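Local coordinates for nuclear transport factor 2 family protein (Rhodopseudomonas palustris, PDB 3DM8) that is of unknown function but adopts the NTF2-like, SnoaL-related fold and is a putative isomerase, at residues A[7-10]-A[11-15]; A[56-59]-A[60-64]. All blocks are in the same frame, centred on the assembly; numbering follows the deposited sequence.

Contact 1. Residues A[7-10]-A[11-15]; sequences WRFS and RALHR
Phe9 and Leu13, one helical turn apart in the N-terminal helix, lie side by side and point the same way. Leu13 brings CD2 to within 4.2 Å of Phe9 CZ, meeting the ring obliquely at its far end. Both side chains leave the backbone alike, each with CG anti to its own nitrogen (chi1 167° in Phe9), so the two run the same way off neighbouring turns. The Phe9 ring is buried: it reaches Leu25 and Ile28 of helix 23-28 and Leu116 and Leu119 of strand 115-123, whereas Trp7 packs on Val77 and Leu79 of strand 67-79.

The polar flank is built differently. Arg8 and Arg11 cross at a slant, their guanidinium planes 59° apart, and the touch is made by the methylene of one and the nitrogen of the other, Arg8 CG lying 3.9 Å from Arg11 NH2. A bend at chi3 (55°) folds the Arg11 chain back along the helix, laying one face of its guanidinium over Trp7 O and Arg8 CA. Arg8 sends its own NH2 to the carbonyl oxygen of Gly114 and to Ser5 OG, so the two charged ends diverge, with Arg8 NE 6.2 Å from Arg11 NH2.

Beneath these side chains runs regular alpha-helical bonding, in which Leu13 N reaches Phe9 O at 2.8 Å and His14 N reaches Ser10 O at 3.0 Å. The result is an amphipathic helix whose apolar side is fitted to the sheet and to helix 23-28. On the other side, contact through aliphatic carbon, together with separate acceptors for Arg8, probably lets two like charges sit three residues apart at little electrostatic cost.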
ATOM      1  N   TRP A   7       5.035  -2.590  17.112  1.00 16.31           N
ATOM      2  CA  TRP A   7       6.405  -2.165  17.471  1.00 16.93           C
ATOM      3  C   TRP A   7       7.280  -3.376  17.847  1.00 16.52           C
ATOM      4  O   TRP A   7       8.493  -3.446  17.526  1.00 16.42           O
ATOM      5  CB  TRP A   7       6.405  -1.073  18.557  1.00 17.64           C
ATOM      6  CG  TRP A   7       5.446   0.077  18.229  1.00 19.97           C
ATOM      7  CD1 TRP A   7       4.483   0.584  19.028  1.00 24.25           C
ATOM      8  CD2 TRP A   7       5.372   0.801  17.003  1.00 22.85           C
ATOM      9  NE1 TRP A   7       3.816   1.610  18.383  1.00 23.26           N
ATOM     10  CE2 TRP A   7       4.329   1.740  17.128  1.00 23.47           C
ATOM     11  CE3 TRP A   7       6.073   0.733  15.803  1.00 26.52           C
ATOM     12  CZ2 TRP A   7       3.988   2.620  16.106  1.00 24.69           C
ATOM     13  CZ3 TRP A   7       5.742   1.626  14.784  1.00 27.41           C
ATOM     14  CH2 TRP A   7       4.723   2.554  14.946  1.00 26.19           C
ATOM     15  N   ARG A   8       6.665  -4.317  18.541  1.00 17.48           N
ATOM     16  CA  ARG A   8       7.360  -5.555  18.947  1.00 18.29           C
ATOM     17  C   ARG A   8       7.735  -6.383  17.726  1.00 18.26           C
ATOM     18  O   ARG A   8       8.843  -6.943  17.620  1.00 18.28           O
ATOM     19  CB  ARG A   8       6.537  -6.369  19.934  1.00 18.62           C
ATOM     20  CG  ARG A   8       6.260  -5.674  21.229  1.00 24.15           C
ATOM     21  CD  ARG A   8       5.502  -6.573  22.172  1.00 31.08           C
ATOM     22  NE  ARG A   8       4.329  -7.150  21.529  1.00 38.05           N
ATOM     23  CZ  ARG A   8       4.140  -8.457  21.337  1.00 40.46           C
ATOM     24  NH1 ARG A   8       5.036  -9.333  21.761  1.00 42.10           N
ATOM     25  NH2 ARG A   8       3.039  -8.878  20.749  1.00 39.76           N
ATOM     26  N   PHE A   9       6.802  -6.434  16.783  1.00 17.17           N
ATOM     27  CA  PHE A   9       7.028  -7.149  15.530  1.00 16.98           C
ATOM     28  C   PHE A   9       8.116  -6.466  14.728  1.00 16.60           C
ATOM     29  O   PHE A   9       8.992  -7.104  14.170  1.00 16.01           O
ATOM     30  CB  PHE A   9       5.731  -7.228  14.708  1.00 17.30           C
ATOM     31  CG  PHE A   9       5.928  -7.672  13.311  1.00 17.07           C
ATOM     32  CD1 PHE A   9       6.341  -8.946  13.020  1.00 18.56           C
ATOM     33  CD2 PHE A   9       5.614  -6.834  12.276  1.00 18.90           C
ATOM     34  CE1 PHE A   9       6.533  -9.356  11.714  1.00 18.23           C
ATOM     35  CE2 PHE A   9       5.777  -7.264  10.957  1.00 20.86           C
ATOM     36  CZ  PHE A   9       6.259  -8.515  10.692  1.00 18.89           C
ATOM     37  N   SER A  10       8.080  -5.142  14.705  1.00 17.39           N
ATOM     38  CA  SER A  10       9.013  -4.379  13.905  1.00 16.41           C
ATOM     39  C   SER A  10      10.425  -4.614  14.453  1.00 16.09           C
ATOM     40  O   SER A  10      11.387  -4.770  13.686  1.00 16.31           O
ATOM     41  CB  SER A  10       8.646  -2.890  13.880  1.00 17.98           C
ATOM     42  OG  SER A  10       9.530  -2.195  12.988  1.00 22.71           O
ATOM     43  N   ARG A  11      10.541  -4.630  15.779  1.00 14.00           N
ATOM     44  CA  ARG A  11      11.871  -4.849  16.379  1.00 15.30           C
ATOM     45  C   ARG A  11      12.398  -6.267  16.090  1.00 15.13           C
ATOM     46  O   ARG A  11      13.565  -6.471  15.726  1.00 13.96           O
ATOM     47  CB  ARG A  11      11.831  -4.564  17.855  1.00 15.65           C
ATOM     48  CG  ARG A  11      13.097  -4.728  18.517  1.00 20.29           C
ATOM     49  CD  ARG A  11      13.055  -4.095  19.900  1.00 25.32           C
ATOM     50  NE  ARG A  11      11.947  -4.614  20.698  1.00 28.81           N
ATOM     51  CZ  ARG A  11      10.838  -3.935  20.944  1.00 26.09           C
ATOM     52  NH1 ARG A  11      10.699  -2.731  20.485  1.00 26.22           N
ATOM     53  NH2 ARG A  11       9.887  -4.466  21.687  1.00 30.50           N
ATOM     54  N   ALA A  12      11.485  -7.228  16.218  1.00 14.03           N
ATOM     55  CA  ALA A  12      11.786  -8.640  16.014  1.00 14.19           C
ATOM     56  C   ALA A  12      12.229  -8.875  14.577  1.00 14.46           C
ATOM     57  O   ALA A  12      13.169  -9.604  14.314  1.00 15.20           O
ATOM     58  CB  ALA A  12      10.551  -9.481  16.297  1.00 14.67           C
ATOM     59  N   LEU A  13      11.545  -8.229  13.653  1.00 14.13           N
ATOM     60  CA  LEU A  13      11.877  -8.365  12.237  1.00 15.48           C
ATOM     61  C   LEU A  13      13.249  -7.729  11.928  1.00 15.41           C
ATOM     62  O   LEU A  13      14.083  -8.232  11.124  1.00 16.97           O
ATOM     63  CB  LEU A  13      10.771  -7.709  11.411  1.00 15.51           C
ATOM     64  CG  LEU A  13      10.950  -7.926   9.904  1.00 17.03           C
ATOM     65  CD1 LEU A  13      10.924  -9.436   9.520  1.00 19.08           C
ATOM     66  CD2 LEU A  13       9.869  -7.070   9.193  1.00 22.16           C
ATOM     67  N   HIS A  14      13.519  -6.597  12.569  1.00 16.07           N
ATOM     68  CA  HIS A  14      14.830  -5.937  12.442  1.00 15.04           C
ATOM     69  C   HIS A  14      15.968  -6.851  12.848  1.00 15.98           C
ATOM     70  O   HIS A  14      16.997  -6.999  12.146  1.00 15.95           O
ATOM     71  CB  HIS A  14      14.863  -4.686  13.337  1.00 16.29           C
ATOM     72  CG  HIS A  14      16.130  -3.904  13.244  1.00 17.26           C
ATOM     73  ND1 HIS A  14      16.210  -2.700  12.558  1.00 20.82           N
ATOM     74  CD2 HIS A  14      17.352  -4.112  13.786  1.00 16.08           C
ATOM     75  CE1 HIS A  14      17.435  -2.214  12.679  1.00 19.69           C
ATOM     76  NE2 HIS A  14      18.153  -3.069  13.387  1.00 18.92           N
ATOM     77  N   ARG A  15      15.791  -7.474  14.000  1.00 16.16           N
ATOM     78  CA  ARG A  15      16.793  -8.422  14.512  1.00 17.26           C
ATOM     79  C   ARG A  15      17.035  -9.542  13.498  1.00 16.73           C
ATOM     80  O   ARG A  15      18.165  -9.962  13.268  1.00 14.68           O
ATOM     81  CB  ARG A  15      16.364  -9.029  15.860  1.00 18.74           C
ATOM     82  CG  ARG A  15      16.242  -8.007  16.952  1.00 23.16           C
ATOM     83  CD  ARG A  15      16.335  -8.687  18.280  1.00 28.13           C
ATOM     84  NE  ARG A  15      16.086  -7.788  19.400  1.00 33.31           N
ATOM     85  CZ  ARG A  15      17.036  -7.114  20.043  1.00 36.59           C
ATOM     86  NH1 ARG A  15      18.307  -7.204  19.657  1.00 38.12           N
ATOM     87  NH2 ARG A  15      16.710  -6.329  21.059  1.00 37.76           N
TER

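Contact 2. Residues A[56-59]-A[60-64]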
ATOM      1  N   VAL A  56       6.470 -18.445   6.601  1.00 12.94           N
ATOM      2  CA  VAL A  56       6.770 -17.017   6.765  1.00 12.77           C
ATOM      3  C   VAL A  56       8.205 -16.811   7.253  1.00 13.83           C
ATOM      4  O   VAL A  56       8.880 -15.904   6.790  1.00 13.41           O
ATOM      5  CB  VAL A  56       5.731 -16.300   7.667  1.00 13.57           C
ATOM      6  CG1 VAL A  56       6.261 -14.900   8.167  1.00 13.87           C
ATOM      7  CG2 VAL A  56       4.300 -16.257   6.958  1.00 12.87           C
ATOM      8  N   LEU A  57       8.700 -17.673   8.130  1.00 12.36           N
ATOM      9  CA  LEU A  57      10.094 -17.580   8.564  1.00 13.73           C
ATOM     10  C   LEU A  57      11.034 -17.826   7.373  1.00 12.88           C
ATOM     11  O   LEU A  57      12.071 -17.207   7.239  1.00 15.06           O
ATOM     12  CB  LEU A  57      10.408 -18.509   9.725  1.00 14.45           C
ATOM     13  CG  LEU A  57       9.791 -18.116  11.064  1.00 15.76           C
ATOM     14  CD1 LEU A  57       9.989 -19.146  12.161  1.00 16.45           C
ATOM     15  CD2 LEU A  57      10.333 -16.737  11.511  1.00 19.01           C
ATOM     16  N   GLU A  58      10.640 -18.694   6.461  1.00 13.91           N
ATOM     17  CA  GLU A  58      11.442 -18.925   5.263  1.00 14.09           C
ATOM     18  C   GLU A  58      11.487 -17.671   4.379  1.00 13.71           C
ATOM     19  O   GLU A  58      12.554 -17.287   3.900  1.00 14.83           O
ATOM     20  CB  GLU A  58      10.965 -20.160   4.510  1.00 14.69           C
ATOM     21  CG  GLU A  58      11.638 -20.398   3.192  1.00 16.10           C
ATOM     22  CD  GLU A  58      13.159 -20.648   3.259  1.00 23.07           C
ATOM     23  OE1 GLU A  58      13.711 -20.943   4.364  1.00 22.14           O
ATOM     24  OE2 GLU A  58      13.757 -20.604   2.138  1.00 21.25           O
ATOM     25  N   VAL A  59      10.336 -17.026   4.157  1.00 12.46           N
ATOM     26  CA  VAL A  59      10.324 -15.716   3.476  1.00 12.25           C
ATOM     27  C   VAL A  59      11.322 -14.755   4.127  1.00 12.70           C
ATOM     28  O   VAL A  59      12.089 -14.080   3.469  1.00 13.23           O
ATOM     29  CB  VAL A  59       8.909 -15.113   3.429  1.00 13.00           C
ATOM     30  CG1 VAL A  59       8.882 -13.589   3.112  1.00 12.52           C
ATOM     31  CG2 VAL A  59       8.030 -15.914   2.467  1.00 12.34           C
ATOM     32  N   CYS A  60      11.265 -14.666   5.462  1.00 13.82           N
ATOM     33  CA  CYS A  60      12.057 -13.687   6.161  1.00 14.23           C
ATOM     34  C   CYS A  60      13.540 -14.032   6.094  1.00 13.61           C
ATOM     35  O   CYS A  60      14.381 -13.130   6.066  1.00 13.69           O
ATOM     36  CB  CYS A  60      11.594 -13.497   7.611  1.00 14.13           C
ATOM     37  SG  CYS A  60       9.960 -12.706   7.699  1.00 16.23           S
ATOM     38  N   ARG A  61      13.833 -15.323   5.995  1.00 13.88           N
ATOM     39  CA  ARG A  61      15.232 -15.814   5.868  1.00 12.39           C
ATOM     40  C   ARG A  61      15.796 -15.394   4.500  1.00 13.25           C
ATOM     41  O   ARG A  61      16.905 -14.908   4.383  1.00 11.84           O
ATOM     42  CB  ARG A  61      15.333 -17.333   6.020  1.00 13.34           C
ATOM     43  CG  ARG A  61      16.739 -17.890   5.894  1.00 16.54           C
ATOM     44  CD  ARG A  61      16.755 -19.435   5.664  1.00 22.03           C
ATOM     45  NE  ARG A  61      16.263 -19.776   4.339  1.00 22.33           N
ATOM     46  CZ  ARG A  61      16.902 -19.460   3.221  1.00 24.94           C
ATOM     47  NH1 ARG A  61      18.044 -18.827   3.305  1.00 27.95           N
ATOM     48  NH2 ARG A  61      16.410 -19.772   2.026  1.00 26.74           N
ATOM     49  N   GLN A  62      14.987 -15.597   3.484  1.00 13.16           N
ATOM     50  CA  GLN A  62      15.358 -15.203   2.128  1.00 14.02           C
ATOM     51  C   GLN A  62      15.556 -13.692   1.995  1.00 13.62           C
ATOM     52  O   GLN A  62      16.487 -13.216   1.350  1.00 13.74           O
ATOM     53  CB  GLN A  62      14.296 -15.655   1.157  1.00 14.51           C
ATOM     54  CG  GLN A  62      14.196 -17.133   1.025  1.00 16.30           C
ATOM     55  CD  GLN A  62      13.001 -17.516   0.160  1.00 22.04           C
ATOM     56  OE1 GLN A  62      11.855 -17.293   0.515  1.00 27.12           O
ATOM     57  NE2 GLN A  62      13.278 -18.076  -0.991  1.00 26.33           N
ATOM     58  N   ILE A  63      14.679 -12.927   2.617  1.00 13.42           N
ATOM     59  CA  ILE A  63      14.822 -11.461   2.606  1.00 13.62           C
ATOM     60  C   ILE A  63      16.110 -11.064   3.347  1.00 12.97           C
ATOM     61  O   ILE A  63      16.853 -10.225   2.878  1.00 14.16           O
ATOM     62  CB  ILE A  63      13.602 -10.712   3.258  1.00 12.48           C
ATOM     63  CG1 ILE A  63      12.365 -10.936   2.407  1.00 13.52           C
ATOM     64  CG2 ILE A  63      13.916  -9.230   3.381  1.00 12.05           C
ATOM     65  CD1 ILE A  63      11.028 -10.522   3.084  1.00 15.08           C
ATOM     66  N   ALA A  64      16.359 -11.671   4.506  1.00 12.97           N
ATOM     67  CA  ALA A  64      17.554 -11.338   5.311  1.00 14.21           C
ATOM     68  C   ALA A  64      18.835 -11.570   4.515  1.00 15.68           C
ATOM     69  O   ALA A  64      19.828 -10.861   4.642  1.00 16.77           O
ATOM     70  CB  ALA A  64      17.599 -12.162   6.584  1.00 13.28           C
TER
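Val59 and Ile63 lie alongside each other on helix 53-66, Val59 CG1 meeting Ile63 CD1 at 3.7 Å. Val59 is buried and also rests on Trp35 of strand 33-38, while the backbone beneath the pair is joined by Ile63 N to Val59 O at 3.0 Å. Cys60, also buried, sets SG beside Val56 CG1 at 4.3 Å and touches Leu25 and Leu13 of two other helices.

Glu58 and Arg61, which run side by side, carry the polar side. Arg61 grips the carboxylate side-on with two nitrogens: NE reaches Glu58 OE1 at 2.8 Å, in a nearly straight bond (169°), and NH2 reaches Glu58 OE2 at 2.8 Å on its syn side. Both oxygens sit near the guanidinium plane, yet the two flat groups are turned 40° apart, so NE comes to OE1 from above the carboxylate plane. Gln62 crosses the same carboxylate, its CG 3.7 Å from Glu58 OE2.

With an alanine here, in place of Glu58, NE and NH2 of Arg61 would probably lose their anion and the guanidinium turn more freely, though NH1 would still have Asp65. Two acids thus share one arginine, probably offsetting charge on the polar side of a helix whose other side is apolar.

How the contacts relate
Along the chain contact 1 is complete before contact 2 begins, and their centres lie 14 Å apart, yet the two helices meet directly. Leu13 CD1 of residues 11-15 packs against Cys60 SG of residues 60-64 at 3.9 Å, so the apolar side of one turn touches that of the other. Helix 23-28 ties them further, since Leu25 is touched by Phe9 from contact 1 and by Leu57 and Cys60 from contact 2. Together they help form the helical layer packed on the curved sheet, as in other NTF2-like folds. The bound dodecyl nona ethylene glycol ether is about 11 Å from the side chain of Val56 in contact 2, too far to touch it.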